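Local coordinates for oxetanocin-like protein (Pyrococcus furiosus, PDB 1XX7), which probably hydrolyses 2'-deoxyribonucleoside 5'-phosphates to the deoxyribonucleoside and phosphate, as a metal-dependent phosphohydrolase of the HD-domain family, at residues E115-A120 with L127-D132; S42-F47 with A140-L145; M25-K30 with L134-Q139; E79-D84 with A100-D105; I10-L15 with D105-Y110. All blocks are in the same frame, centred on the assembly; numbering follows the deposited sequence.

Interaction 1 of 5, residues E115-A120 with L127-D132; sequences EEYSKA and LVKIAD. With NI (nickel (II) ion), chain G.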
# COMPACT_ATOMS: atom_id res chain seq x y z
N GLU A 115 14.88 7.82 30.46
CA GLU A 115 14.45 8.76 31.53
C GLU A 115 14.78 10.20 31.13
O GLU A 115 13.94 11.09 31.30
CB GLU A 115 15.06 8.43 32.92
N GLU A 116 15.99 10.43 30.61
CA GLU A 116 16.39 11.78 30.21
C GLU A 116 15.48 12.31 29.11
O GLU A 116 15.13 13.50 29.07
CB GLU A 116 17.83 11.82 29.69
CG GLU A 116 18.88 12.03 30.77
CD GLU A 116 20.24 12.41 30.25
OE1 GLU A 116 20.41 13.43 29.55
OE2 GLU A 116 21.17 11.72 30.62
N TYR A 117 15.16 11.43 28.16
CA TYR A 117 14.28 11.80 27.06
C TYR A 117 12.90 12.14 27.66
O TYR A 117 12.34 13.25 27.40
CB TYR A 117 14.16 10.70 25.98
CG TYR A 117 13.11 11.06 24.95
CD1 TYR A 117 13.36 12.07 24.05
CD2 TYR A 117 11.85 10.48 24.96
CE1 TYR A 117 12.45 12.45 23.15
CE2 TYR A 117 10.87 10.89 24.02
CZ TYR A 117 11.21 11.88 23.14
OH TYR A 117 10.34 12.34 22.18
N SER A 118 12.36 11.22 28.45
CA SER A 118 10.98 11.40 28.91
C SER A 118 10.86 12.60 29.86
O SER A 118 9.95 13.38 29.74
CB SER A 118 10.37 10.10 29.49
OG SER A 118 11.26 9.45 30.35
N LYS A 119 11.83 12.82 30.71
CA LYS A 119 11.79 13.99 31.59
C LYS A 119 12.07 15.27 30.85
O LYS A 119 11.46 16.31 31.17
CB LYS A 119 12.77 13.79 32.73
CG LYS A 119 12.36 12.68 33.70
CD LYS A 119 11.19 13.12 34.57
CE LYS A 119 11.05 12.23 35.83
N ALA A 120 12.97 15.21 29.86
CA ALA A 120 13.39 16.36 29.06
C ALA A 120 13.87 17.55 29.90
O ALA A 120 13.50 18.72 29.66
CB ALA A 120 12.31 16.76 28.12
N LEU A 127 17.06 18.58 23.93
CA LEU A 127 17.44 18.57 22.52
C LEU A 127 16.68 17.49 21.69
O LEU A 127 16.22 17.77 20.60
CB LEU A 127 18.96 18.40 22.35
CG LEU A 127 19.45 18.31 20.88
CD1 LEU A 127 19.03 19.48 20.05
CD2 LEU A 127 20.97 18.16 20.83
N VAL A 128 16.59 16.28 22.22
CA VAL A 128 15.95 15.19 21.50
C VAL A 128 14.43 15.36 21.51
O VAL A 128 13.79 15.02 20.52
CB VAL A 128 16.36 13.81 22.05
CG1 VAL A 128 15.70 12.72 21.24
CG2 VAL A 128 17.88 13.62 21.97
N LYS A 129 13.87 15.89 22.60
CA LYS A 129 12.46 16.28 22.61
C LYS A 129 12.10 17.34 21.55
O LYS A 129 11.05 17.27 20.87
CB LYS A 129 12.05 16.78 24.01
CG LYS A 129 10.51 16.87 24.23
CD LYS A 129 9.79 15.50 24.34
CE LYS A 129 9.89 14.96 25.79
NZ LYS A 129 9.31 13.59 26.06
N ILE A 130 12.98 18.31 21.38
CA ILE A 130 12.81 19.28 20.33
C ILE A 130 12.85 18.62 18.94
O ILE A 130 12.05 18.91 18.10
CB ILE A 130 13.83 20.41 20.45
CG1 ILE A 130 13.44 21.30 21.62
CG2 ILE A 130 13.83 21.28 19.17
CD1 ILE A 130 14.54 22.25 22.04
N ALA A 131 13.82 17.75 18.73
CA ALA A 131 13.99 17.08 17.42
C ALA A 131 12.78 16.22 17.08
O ALA A 131 12.35 16.15 15.96
CB ALA A 131 15.27 16.20 17.45
N ASP A 132 12.28 15.52 18.07
CA ASP A 132 11.13 14.66 17.93
C ASP A 132 9.85 15.41 17.47
O ASP A 132 9.13 14.98 16.54
CB ASP A 132 10.92 13.98 19.26
CG ASP A 132 9.83 12.96 19.20
OD1 ASP A 132 10.01 11.93 18.56
OD2 ASP A 132 8.77 13.20 19.77
NI NI G . 9.53 9.97 18.73
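Helices 115-119 and 127-132 pass each other at 9.0 Å between axes with a crossing angle of -63°, and the nearest CA pair is Ala120 with Lys129, at 6.5 Å. Tyr117 bridges the gap with its ring, and three residues of the second helix meet it from different sides. Over one face stands the ammonium of Lys129, in a cation-pi contact with NZ 4.1 Å from the ring centroid and 25° off the normal. The lysine chain bends at chi2 and chi3, which folds it back over the ring and lets NZ also give a weak hydrogen bond, 3.3 Å, to Tyr117 O. The bend lays Lys129 CE against Ala120 CB at 3.8 Å, where the chain leaves the first helix with a positive phi. Val128 CG1 reaches Tyr117 CD1 obliquely at 3.7 Å. At the phenol end Asp132 comes to the ring edge, its carboxylate turned 83° from the ring; Tyr117 OH and Asp132 OD2 lie close, but the angle is poor for a hydrogen bond. Asp132 OD1 binds nickel at 2.0 Å, and His41, His75 and Asp76 complete the protein ligands. This is the H...HD...D metal site that defines the HD domain, with Tyr117 packed beside its last aspartate.

Interaction 2 of 5, residues S42-F47 with A140-L145; sequences SYRVAF and AYEYEL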
# COMPACT_ATOMS: atom_id res chain seq x y z
N SER A 42 12.12 7.83 13.74
CA SER A 42 13.29 7.79 14.60
C SER A 42 14.60 8.07 13.90
O SER A 42 15.52 8.66 14.51
CB SER A 42 13.40 6.44 15.30
OG SER A 42 12.34 6.24 16.18
N TYR A 43 14.70 7.64 12.64
CA TYR A 43 15.79 8.04 11.78
C TYR A 43 15.93 9.56 11.66
O TYR A 43 17.06 10.10 11.82
CB TYR A 43 15.67 7.47 10.35
CG TYR A 43 16.73 8.11 9.52
CD1 TYR A 43 18.07 7.77 9.72
CD2 TYR A 43 16.44 9.12 8.67
CE1 TYR A 43 19.08 8.41 9.03
CE2 TYR A 43 17.46 9.78 7.96
CZ TYR A 43 18.78 9.40 8.17
OH TYR A 43 19.81 10.02 7.53
N ARG A 44 14.85 10.25 11.29
CA ARG A 44 14.95 11.71 11.09
C ARG A 44 15.10 12.48 12.40
O ARG A 44 15.72 13.56 12.43
CB ARG A 44 13.82 12.31 10.24
CG ARG A 44 14.24 13.64 9.65
CD ARG A 44 13.37 14.16 8.56
NE ARG A 44 12.05 14.47 9.06
CZ ARG A 44 11.07 15.00 8.34
NH1 ARG A 44 11.28 15.39 7.09
NH2 ARG A 44 9.89 15.21 8.90
N VAL A 45 14.57 11.92 13.49
CA VAL A 45 14.82 12.48 14.83
C VAL A 45 16.37 12.49 15.15
O VAL A 45 16.90 13.50 15.62
CB VAL A 45 14.02 11.73 15.96
CG1 VAL A 45 14.45 12.18 17.35
CG2 VAL A 45 12.54 11.97 15.79
N ALA A 46 17.04 11.35 14.88
CA ALA A 46 18.49 11.23 15.01
C ALA A 46 19.18 12.23 14.11
O ALA A 46 20.05 13.00 14.59
CB ALA A 46 18.97 9.82 14.69
N PHE A 47 18.73 12.29 12.84
CA PHE A 47 19.24 13.29 11.92
C PHE A 47 19.08 14.75 12.42
O PHE A 47 20.00 15.57 12.28
CB PHE A 47 18.65 13.15 10.51
CG PHE A 47 19.14 14.17 9.55
CD1 PHE A 47 20.35 14.03 8.94
CD2 PHE A 47 18.43 15.33 9.32
CE1 PHE A 47 20.84 15.03 8.06
CE2 PHE A 47 18.91 16.29 8.44
CZ PHE A 47 20.11 16.13 7.81
N ALA A 140 3.91 16.64 9.26
CA ALA A 140 2.53 17.09 9.09
C ALA A 140 2.39 18.01 7.89
O ALA A 140 1.51 17.79 7.05
CB ALA A 140 1.99 17.75 10.36
N TYR A 141 3.32 18.94 7.75
CA TYR A 141 3.43 19.78 6.56
C TYR A 141 3.64 18.95 5.26
O TYR A 141 3.00 19.16 4.25
CB TYR A 141 4.55 20.81 6.78
CG TYR A 141 5.06 21.45 5.52
CD1 TYR A 141 4.37 22.52 4.93
CD2 TYR A 141 6.19 20.96 4.90
CE1 TYR A 141 4.82 23.09 3.76
CE2 TYR A 141 6.66 21.53 3.71
CZ TYR A 141 5.98 22.59 3.15
OH TYR A 141 6.44 23.14 1.98
N GLU A 142 4.53 17.96 5.31
CA GLU A 142 4.76 17.08 4.16
C GLU A 142 3.50 16.31 3.83
O GLU A 142 3.19 16.17 2.67
CB GLU A 142 5.91 16.10 4.42
CG GLU A 142 7.24 16.86 4.56
CD GLU A 142 8.36 16.00 5.01
OE1 GLU A 142 8.99 15.32 4.19
OE2 GLU A 142 8.61 15.97 6.19
N TYR A 143 2.75 15.82 4.83
CA TYR A 143 1.53 15.06 4.55
C TYR A 143 0.42 15.96 4.00
O TYR A 143 -0.31 15.53 3.16
CB TYR A 143 1.04 14.21 5.73
CG TYR A 143 1.83 12.94 5.95
CD1 TYR A 143 2.33 12.17 4.86
CD2 TYR A 143 2.07 12.49 7.24
CE1 TYR A 143 3.11 10.97 5.10
CE2 TYR A 143 2.77 11.31 7.48
CZ TYR A 143 3.30 10.56 6.41
OH TYR A 143 4.00 9.45 6.74
N GLU A 144 0.36 17.21 4.43
CA GLU A 144 -0.52 18.20 3.83
C GLU A 144 -0.22 18.49 2.35
O GLU A 144 -1.14 18.62 1.57
CB GLU A 144 -0.45 19.50 4.61
CG GLU A 144 -1.06 19.37 6.01
CD GLU A 144 -0.88 20.63 6.88
OE1 GLU A 144 -0.30 21.64 6.41
OE2 GLU A 144 -1.32 20.59 8.05
N LEU A 145 1.05 18.57 1.97
CA LEU A 145 1.43 18.68 0.58
C LEU A 145 0.91 17.53 -0.33
O LEU A 145 0.70 17.72 -1.51
CB LEU A 145 2.96 18.78 0.50
CG LEU A 145 3.67 20.07 0.96
CD1 LEU A 145 5.18 19.95 0.63
CD2 LEU A 145 3.09 21.28 0.24
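The guanidinium of Arg44 receives Glu142 at its edge: OE2 lies close to the guanidinium plane, and the carboxylate is turned 34° against it. Both terminal nitrogens grip that one oxygen end-on. NH1 of Arg44 is 2.9 Å from Glu142 OE2, with an N-H...O angle of 150°, and meets it on the syn side, tilted out of the carboxylate plane. The second bond, from Arg44 NH2 to Glu142 OE2, is 3.1 Å long and more bent, at 139°; it arrives nearly along the C-O axis. The two side chains come from opposite directions, and Arg44 CA and Glu142 CA stay 13.4 Å apart. Between 42-47 and 140-145 this one salt bridge is the whole contact, while elsewhere the two helices of the all-helical HD domain pack directly, Val45 on Asp132 and Asp135. Glu142 runs extended beyond CG, whereas Arg44 bends at chi3, which turns its head aside from the line of the chain. With NE paired to Asp135 and NH1 also bonded to Ile13 O of a second subunit, the buried arginine has partners on all three nitrogens, and its rotation is fixed by them. That same subunit packs Leu14 against Glu142 and brings Arg21 into a long, weak ion pair with Glu142 OE1.

Interaction 3 of 5, residues M25-K30 with L134-Q139; sequences MGWLIK and LDMIIQ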
# COMPACT_ATOMS: atom_id res chain seq x y z
N MET A 25 0.86 5.98 14.48
CA MET A 25 -0.61 5.80 14.53
C MET A 25 -1.41 7.07 14.34
O MET A 25 -2.46 7.05 13.72
CB MET A 25 -1.05 5.08 15.82
CG MET A 25 -0.79 3.58 15.81
SD MET A 25 -1.79 2.57 14.63
CE MET A 25 -3.28 3.43 14.62
N GLY A 26 -0.91 8.18 14.86
CA GLY A 26 -1.51 9.49 14.66
C GLY A 26 -1.86 9.73 13.18
O GLY A 26 -3.01 10.03 12.86
N TRP A 27 -0.89 9.54 12.29
CA TRP A 27 -1.16 9.72 10.84
C TRP A 27 -2.26 8.74 10.37
O TRP A 27 -3.19 9.11 9.67
CB TRP A 27 0.12 9.53 9.99
CG TRP A 27 1.36 10.25 10.52
CD1 TRP A 27 2.55 9.69 10.82
CD2 TRP A 27 1.50 11.67 10.82
NE1 TRP A 27 3.42 10.63 11.29
CE2 TRP A 27 2.82 11.86 11.28
CE3 TRP A 27 0.63 12.79 10.74
CZ2 TRP A 27 3.31 13.12 11.68
CZ3 TRP A 27 1.13 14.07 11.14
CH2 TRP A 27 2.45 14.21 11.62
N LEU A 28 -2.13 7.49 10.79
CA LEU A 28 -2.89 6.41 10.23
C LEU A 28 -4.37 6.58 10.54
O LEU A 28 -5.24 6.42 9.66
CB LEU A 28 -2.31 5.10 10.77
CG LEU A 28 -2.88 3.74 10.44
CD1 LEU A 28 -1.89 2.62 10.77
CD2 LEU A 28 -4.19 3.54 11.21
N ILE A 29 -4.63 6.95 11.78
CA ILE A 29 -5.96 7.22 12.25
C ILE A 29 -6.59 8.48 11.60
O ILE A 29 -7.80 8.52 11.44
CB ILE A 29 -5.97 7.30 13.80
CG1 ILE A 29 -5.61 5.91 14.36
CG2 ILE A 29 -7.35 7.71 14.29
CD1 ILE A 29 -5.32 5.86 15.79
N LYS A 30 -5.78 9.48 11.29
CA LYS A 30 -6.18 10.59 10.50
C LYS A 30 -6.55 10.26 9.04
O LYS A 30 -7.15 11.08 8.39
CB LYS A 30 -5.10 11.66 10.48
CG LYS A 30 -4.95 12.39 11.78
CD LYS A 30 -6.07 13.37 11.94
CE LYS A 30 -6.03 14.07 13.26
NZ LYS A 30 -6.95 15.27 13.12
N LEU A 134 9.90 18.44 16.12
CA LEU A 134 10.19 19.01 14.80
C LEU A 134 9.98 18.02 13.65
O LEU A 134 9.47 18.38 12.63
CB LEU A 134 11.59 19.58 14.74
CG LEU A 134 11.79 20.82 15.62
CD1 LEU A 134 13.18 21.36 15.39
CD2 LEU A 134 10.75 21.89 15.38
N ASP A 135 10.41 16.77 13.83
CA ASP A 135 10.15 15.75 12.85
C ASP A 135 8.62 15.63 12.58
O ASP A 135 8.20 15.61 11.43
CB ASP A 135 10.68 14.40 13.31
CG ASP A 135 10.23 13.28 12.40
OD1 ASP A 135 10.68 13.23 11.22
OD2 ASP A 135 9.41 12.48 12.86
N MET A 136 7.84 15.57 13.65
CA MET A 136 6.36 15.47 13.59
C MET A 136 5.67 16.62 12.88
O MET A 136 4.80 16.40 12.08
CB MET A 136 5.77 15.33 14.99
CG MET A 136 4.33 14.86 14.95
SD MET A 136 3.53 14.60 16.57
CE MET A 136 3.27 16.38 16.92
N ILE A 137 6.08 17.84 13.17
CA ILE A 137 5.44 19.01 12.66
C ILE A 137 5.78 19.16 11.21
O ILE A 137 4.92 19.54 10.40
CB ILE A 137 5.90 20.32 13.40
CG1 ILE A 137 5.56 20.27 14.89
CG2 ILE A 137 5.20 21.55 12.80
CD1 ILE A 137 6.26 21.36 15.66
N ILE A 138 7.03 18.88 10.88
CA ILE A 138 7.47 18.96 9.50
C ILE A 138 6.83 17.83 8.68
O ILE A 138 6.46 18.06 7.54
CB ILE A 138 9.01 18.95 9.37
CG1 ILE A 138 9.61 20.22 9.98
CG2 ILE A 138 9.43 18.88 7.90
CD1 ILE A 138 11.18 20.16 10.22
N GLN A 139 6.70 16.64 9.28
CA GLN A 139 5.99 15.54 8.65
C GLN A 139 4.54 15.88 8.37
O GLN A 139 4.02 15.51 7.32
CB GLN A 139 6.09 14.26 9.49
CG GLN A 139 5.54 13.00 8.75
CD GLN A 139 6.29 12.74 7.47
OE1 GLN A 139 7.50 12.48 7.50
NE2 GLN A 139 5.60 12.84 6.33
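Trp27, third in the helix 25-30, carries the contact across to Met136 and Gln139 of helix 123-145. Trp27 CG stands anti to the carbonyl carbon (chi1 -46°), and the indole projects across the gap with its six-membered ring leading. The rim atom CH2 of Trp27 comes 3.2 Å from Met136 O, which lies at the ring edge and in its plane. Next to it, Trp27 CZ2 touches Met136 CG at 3.8 Å. Gln139 approaches differently: its CG sits 3.4 Å above the indole plane, displaced toward the rim, and its amide is turned 73° from the ring. A bend at chi2 (60°) carries that amide off toward Lys20 of a second subunit, to which OE1 is hydrogen-bonded. The short helix 25-30 is thus fastened by one aromatic residue to the long helix 123-145, which supplies the last metal-binding aspartate of the HD domain. Trp27 NE1 is satisfied by a hydrogen bond to Glu36 OE2, and Tyr143 meets the indole edge-to-face. Farther along the short helix, the backbone O of Ile29 accepts a hydrogen bond from Arg21 of a fourth subunit.

Interaction 4 of 5, residues E79-D84 with A100-D105; sequences EAIITD and AKALKD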
# COMPACT_ATOMS: atom_id res chain seq x y z
N GLU A 79 8.44 1.23 21.80
CA GLU A 79 7.27 1.07 20.94
C GLU A 79 7.32 -0.21 20.10
O GLU A 79 6.29 -0.66 19.62
CB GLU A 79 7.06 2.32 20.07
CG GLU A 79 6.89 3.55 20.93
CD GLU A 79 6.45 4.81 20.21
OE1 GLU A 79 6.56 4.93 18.96
OE2 GLU A 79 6.02 5.71 20.94
N ALA A 80 8.51 -0.80 19.95
CA ALA A 80 8.65 -2.12 19.36
C ALA A 80 7.80 -3.14 20.09
O ALA A 80 7.28 -4.06 19.48
CB ALA A 80 10.13 -2.57 19.35
N ILE A 81 7.64 -2.95 21.39
CA ILE A 81 6.81 -3.79 22.27
C ILE A 81 5.39 -3.24 22.50
O ILE A 81 4.40 -3.96 22.42
CB ILE A 81 7.60 -3.97 23.61
CG1 ILE A 81 9.04 -4.41 23.25
CG2 ILE A 81 6.92 -4.94 24.54
CD1 ILE A 81 9.79 -5.08 24.30
N ILE A 82 5.30 -1.94 22.76
CA ILE A 82 4.06 -1.27 23.19
C ILE A 82 3.22 -0.75 22.01
O ILE A 82 2.02 -0.52 22.18
CB ILE A 82 4.42 -0.08 24.13
CG1 ILE A 82 5.10 -0.56 25.43
CG2 ILE A 82 3.19 0.82 24.43
CD1 ILE A 82 4.37 -1.69 26.16
N THR A 83 3.85 -0.61 20.84
CA THR A 83 3.32 0.15 19.67
C THR A 83 3.29 1.64 19.97
O THR A 83 3.56 2.06 21.09
CB THR A 83 1.91 -0.30 19.17
OG1 THR A 83 0.88 0.14 20.09
CG2 THR A 83 1.87 -1.81 19.00
N ASP A 84 3.00 2.42 18.94
CA ASP A 84 2.93 3.85 19.03
C ASP A 84 1.48 4.22 19.45
O ASP A 84 0.62 4.39 18.63
CB ASP A 84 3.30 4.46 17.68
CG ASP A 84 3.31 5.97 17.70
OD1 ASP A 84 3.49 6.54 18.79
OD2 ASP A 84 3.09 6.58 16.65
N ALA A 100 8.89 2.60 29.33
CA ALA A 100 10.04 2.54 30.23
C ALA A 100 10.19 1.14 30.78
O ALA A 100 11.31 0.62 30.83
CB ALA A 100 9.93 3.58 31.36
N LYS A 101 9.07 0.52 31.15
CA LYS A 101 9.08 -0.84 31.63
C LYS A 101 9.55 -1.83 30.55
O LYS A 101 10.33 -2.74 30.84
CB LYS A 101 7.71 -1.28 32.14
CG LYS A 101 7.33 -0.77 33.49
N ALA A 102 9.04 -1.67 29.33
CA ALA A 102 9.44 -2.55 28.22
C ALA A 102 10.94 -2.42 27.95
O ALA A 102 11.65 -3.44 27.83
CB ALA A 102 8.63 -2.22 26.94
N LEU A 103 11.42 -1.17 27.85
CA LEU A 103 12.85 -0.92 27.69
C LEU A 103 13.70 -1.54 28.81
O LEU A 103 14.72 -2.16 28.54
CB LEU A 103 13.15 0.58 27.59
CG LEU A 103 13.12 1.24 26.21
CD1 LEU A 103 13.57 2.70 26.36
CD2 LEU A 103 13.99 0.50 25.17
N LYS A 104 13.29 -1.36 30.06
CA LYS A 104 14.05 -1.87 31.18
C LYS A 104 14.24 -3.37 30.99
O LYS A 104 15.35 -3.89 31.15
CB LYS A 104 13.36 -1.56 32.51
CG LYS A 104 14.25 -1.72 33.75
N ASP A 105 13.17 -4.07 30.60
CA ASP A 105 13.24 -5.54 30.43
C ASP A 105 14.13 -6.04 29.30
O ASP A 105 14.57 -7.18 29.34
CB ASP A 105 11.83 -6.13 30.26
CG ASP A 105 11.06 -6.15 31.55
OD1 ASP A 105 11.70 -5.98 32.61
OD2 ASP A 105 9.82 -6.33 31.50
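The methyl of Ala102 meets two consecutive isoleucines of the short helix 79-82. Its nearest partner is the branch point of Ile81, with Ile81 CB at 3.9 Å from Ala102 CB. Ile81 CG2 and CD1 lie almost as near to that methyl, at 4.0 and 4.1 Å, so the alanine rests against the flank of the side chain rather than against one end. The more distant touch is Ile82 CG1 to Ala102 CB, at 4.2 Å. In Ile81 the CG1 branch is anti to the carbonyl carbon (chi1 -50°) and CG2 anti to the backbone N, an arrangement that presents both branches to the methyl. The small alanine lets the backbones approach closely: Ile81 CA and Ala102 CA are 6.6 Å apart. The contact joins helix 79-82 to helix 95-106 within the HD domain, with the side chain of Ile82 about 13 Å from the nickel. Around this shell, Leu15 of helix 10-18 packs on Ile81, and Leu103 turns to Phe114 of helix 111-119. Just past helix 79-82, Thr83 takes a positive phi (68°), and the chain turns toward Asp84. Tyr92 of a fourth subunit covers Ile81, Ile82 and Lys101, and Ser88 OG of that subunit is hydrogen-bonded to Ile81 O. Only carbon atoms meet between the two segments, and with 110 Å² buried in all the contact is modest and apolar, resting on shape and probably on the exclusion of water.

Interaction 5 of 5, residues I10-L15 with D105-Y110; sequences IDLILL and DVLPEY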
# COMPACT_ATOMS: atom_id res chain seq x y z
N ILE A 10 21.10 -10.91 18.31
CA ILE A 10 20.16 -10.86 17.19
C ILE A 10 18.74 -10.47 17.63
O ILE A 10 18.01 -9.84 16.86
CB ILE A 10 20.20 -12.21 16.34
CG1 ILE A 10 21.38 -12.22 15.39
CG2 ILE A 10 19.00 -12.39 15.45
N ASP A 11 18.38 -10.78 18.88
CA ASP A 11 17.07 -10.46 19.45
C ASP A 11 16.84 -8.98 19.58
O ASP A 11 15.76 -8.50 19.26
CB ASP A 11 16.84 -11.13 20.83
CG ASP A 11 16.45 -12.62 20.73
OD1 ASP A 11 16.21 -13.13 19.60
OD2 ASP A 11 16.38 -13.30 21.78
N LEU A 12 17.85 -8.26 20.06
CA LEU A 12 17.78 -6.82 20.09
C LEU A 12 17.55 -6.25 18.68
O LEU A 12 16.79 -5.33 18.49
CB LEU A 12 19.05 -6.24 20.69
CG LEU A 12 19.09 -6.38 22.22
CD1 LEU A 12 20.46 -5.94 22.73
CD2 LEU A 12 17.98 -5.54 22.90
N ILE A 13 18.20 -6.83 17.70
CA ILE A 13 18.22 -6.29 16.36
C ILE A 13 16.87 -6.59 15.69
O ILE A 13 16.33 -5.74 15.01
CB ILE A 13 19.44 -6.85 15.57
CG1 ILE A 13 20.70 -6.20 16.10
CG2 ILE A 13 19.31 -6.57 14.13
CD1 ILE A 13 21.97 -6.85 15.69
N LEU A 14 16.37 -7.79 15.90
CA LEU A 14 15.01 -8.20 15.53
C LEU A 14 13.96 -7.30 16.18
O LEU A 14 12.99 -6.89 15.54
CB LEU A 14 14.78 -9.67 15.92
CG LEU A 14 15.53 -10.68 15.03
CD1 LEU A 14 15.44 -12.10 15.62
CD2 LEU A 14 15.01 -10.68 13.62
N LEU A 15 14.18 -6.97 17.45
CA LEU A 15 13.34 -6.00 18.13
C LEU A 15 13.29 -4.64 17.43
O LEU A 15 12.22 -4.13 17.18
CB LEU A 15 13.78 -5.81 19.57
CG LEU A 15 12.72 -5.07 20.39
CD1 LEU A 15 11.57 -6.04 20.73
CD2 LEU A 15 13.28 -4.52 21.60
N ASP A 105 13.17 -4.07 30.60
CA ASP A 105 13.24 -5.54 30.43
C ASP A 105 14.13 -6.04 29.30
O ASP A 105 14.57 -7.18 29.34
CB ASP A 105 11.83 -6.13 30.26
CG ASP A 105 11.06 -6.15 31.55
OD1 ASP A 105 11.70 -5.98 32.61
OD2 ASP A 105 9.82 -6.33 31.50
N VAL A 106 14.41 -5.20 28.30
CA VAL A 106 15.24 -5.62 27.16
C VAL A 106 16.60 -4.95 27.06
O VAL A 106 17.58 -5.59 26.66
CB VAL A 106 14.52 -5.43 25.80
CG1 VAL A 106 13.35 -6.38 25.68
CG2 VAL A 106 14.12 -3.96 25.55
N LEU A 107 16.64 -3.65 27.35
CA LEU A 107 17.87 -2.83 27.29
C LEU A 107 18.04 -2.08 28.62
O LEU A 107 18.06 -0.84 28.65
CB LEU A 107 17.77 -1.81 26.14
CG LEU A 107 17.91 -2.29 24.70
CD1 LEU A 107 17.42 -1.21 23.74
CD2 LEU A 107 19.36 -2.69 24.40
N PRO A 108 18.20 -2.82 29.73
CA PRO A 108 18.29 -2.17 31.06
C PRO A 108 19.40 -1.12 31.15
O PRO A 108 19.31 -0.21 31.95
CB PRO A 108 18.55 -3.35 32.01
CG PRO A 108 19.01 -4.49 31.12
CD PRO A 108 18.34 -4.28 29.80
N GLU A 109 20.41 -1.24 30.30
CA GLU A 109 21.53 -0.30 30.22
C GLU A 109 21.23 1.05 29.53
O GLU A 109 22.07 1.92 29.54
CB GLU A 109 22.71 -0.98 29.50
CG GLU A 109 22.51 -1.24 27.98
CD GLU A 109 21.71 -2.52 27.63
OE1 GLU A 109 21.07 -3.14 28.50
OE2 GLU A 109 21.72 -2.90 26.43
N TYR A 110 20.04 1.20 28.94
CA TYR A 110 19.62 2.50 28.39
C TYR A 110 18.41 3.06 29.13
O TYR A 110 17.62 3.83 28.57
CB TYR A 110 19.30 2.38 26.89
CG TYR A 110 20.49 1.97 26.05
CD1 TYR A 110 21.71 2.64 26.15
CD2 TYR A 110 20.39 0.92 25.14
CE1 TYR A 110 22.81 2.26 25.39
CE2 TYR A 110 21.48 0.55 24.36
CZ TYR A 110 22.69 1.23 24.50
OH TYR A 110 23.78 0.87 23.76
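Leu12 and Leu107 lie aslant to one another, methyl against methyl, whereas Leu15 and Val106 point at each other tip to tip. The first pair is the tighter. Leu12 CD2 reaches Leu107 CD2 at 3.5 Å and Leu107 CG at 3.7 Å, and the other methyl, Leu12 CD1, is 3.8 Å from the same Leu107 CD2; the leucine fork of Leu12 therefore straddles one methyl of its partner. Leu12 CD2 also comes 3.8 Å from Val106 O, a contact with the backbone where helix 95-106 gives out. The second pair is looser, with Leu15 CD2 at 4.1 Å from Val106 CG2. In Leu15 the side chain leaves anti to the backbone N (chi1 -166°), which swings its tip across to the valine. Within the fold the contact seats the N-terminal helix 10-18 on the turn joining helix 95-106 to helix 111-119, a turn with a short 3-10 segment at Pro108 and Glu109 and with Tyr110 at the N-cap position of the next helix. Ile81 of helix 79-82 also touches Val106, so a third helix adds to the same apolar patch. Other residues of helix 10-18 face a second subunit: Ile13 packs on its Ile138, while Ile10 N is hydrogen-bonded to its Glu176.

Overall arrangement
Interactions 1, 2 and 3 share helix 123-145. Interaction 1 supplies Asp132 to the nickel; the side chains of Met136 in interaction 3 and Arg44 in interaction 2 are about 8 and 10 Å from the metal. Interactions 2 and 3, with centres 8 Å apart, are coupled by a salt bridge of 2.8 Å from Arg44 NE to Asp135 OD1; Asp135 OD2 is hydrogen-bonded to His41 ND1, so Asp135 belongs to the second shell of the nickel site. Interactions 4 and 5, about 10 Å apart between centres, share Asp105 and touch at Ala80 CB and Leu15 O, 3.4 Å apart. Met25 N to Asp84 OD2, 3.2 Å and probably a hydrogen bond, links interactions 3 and 4.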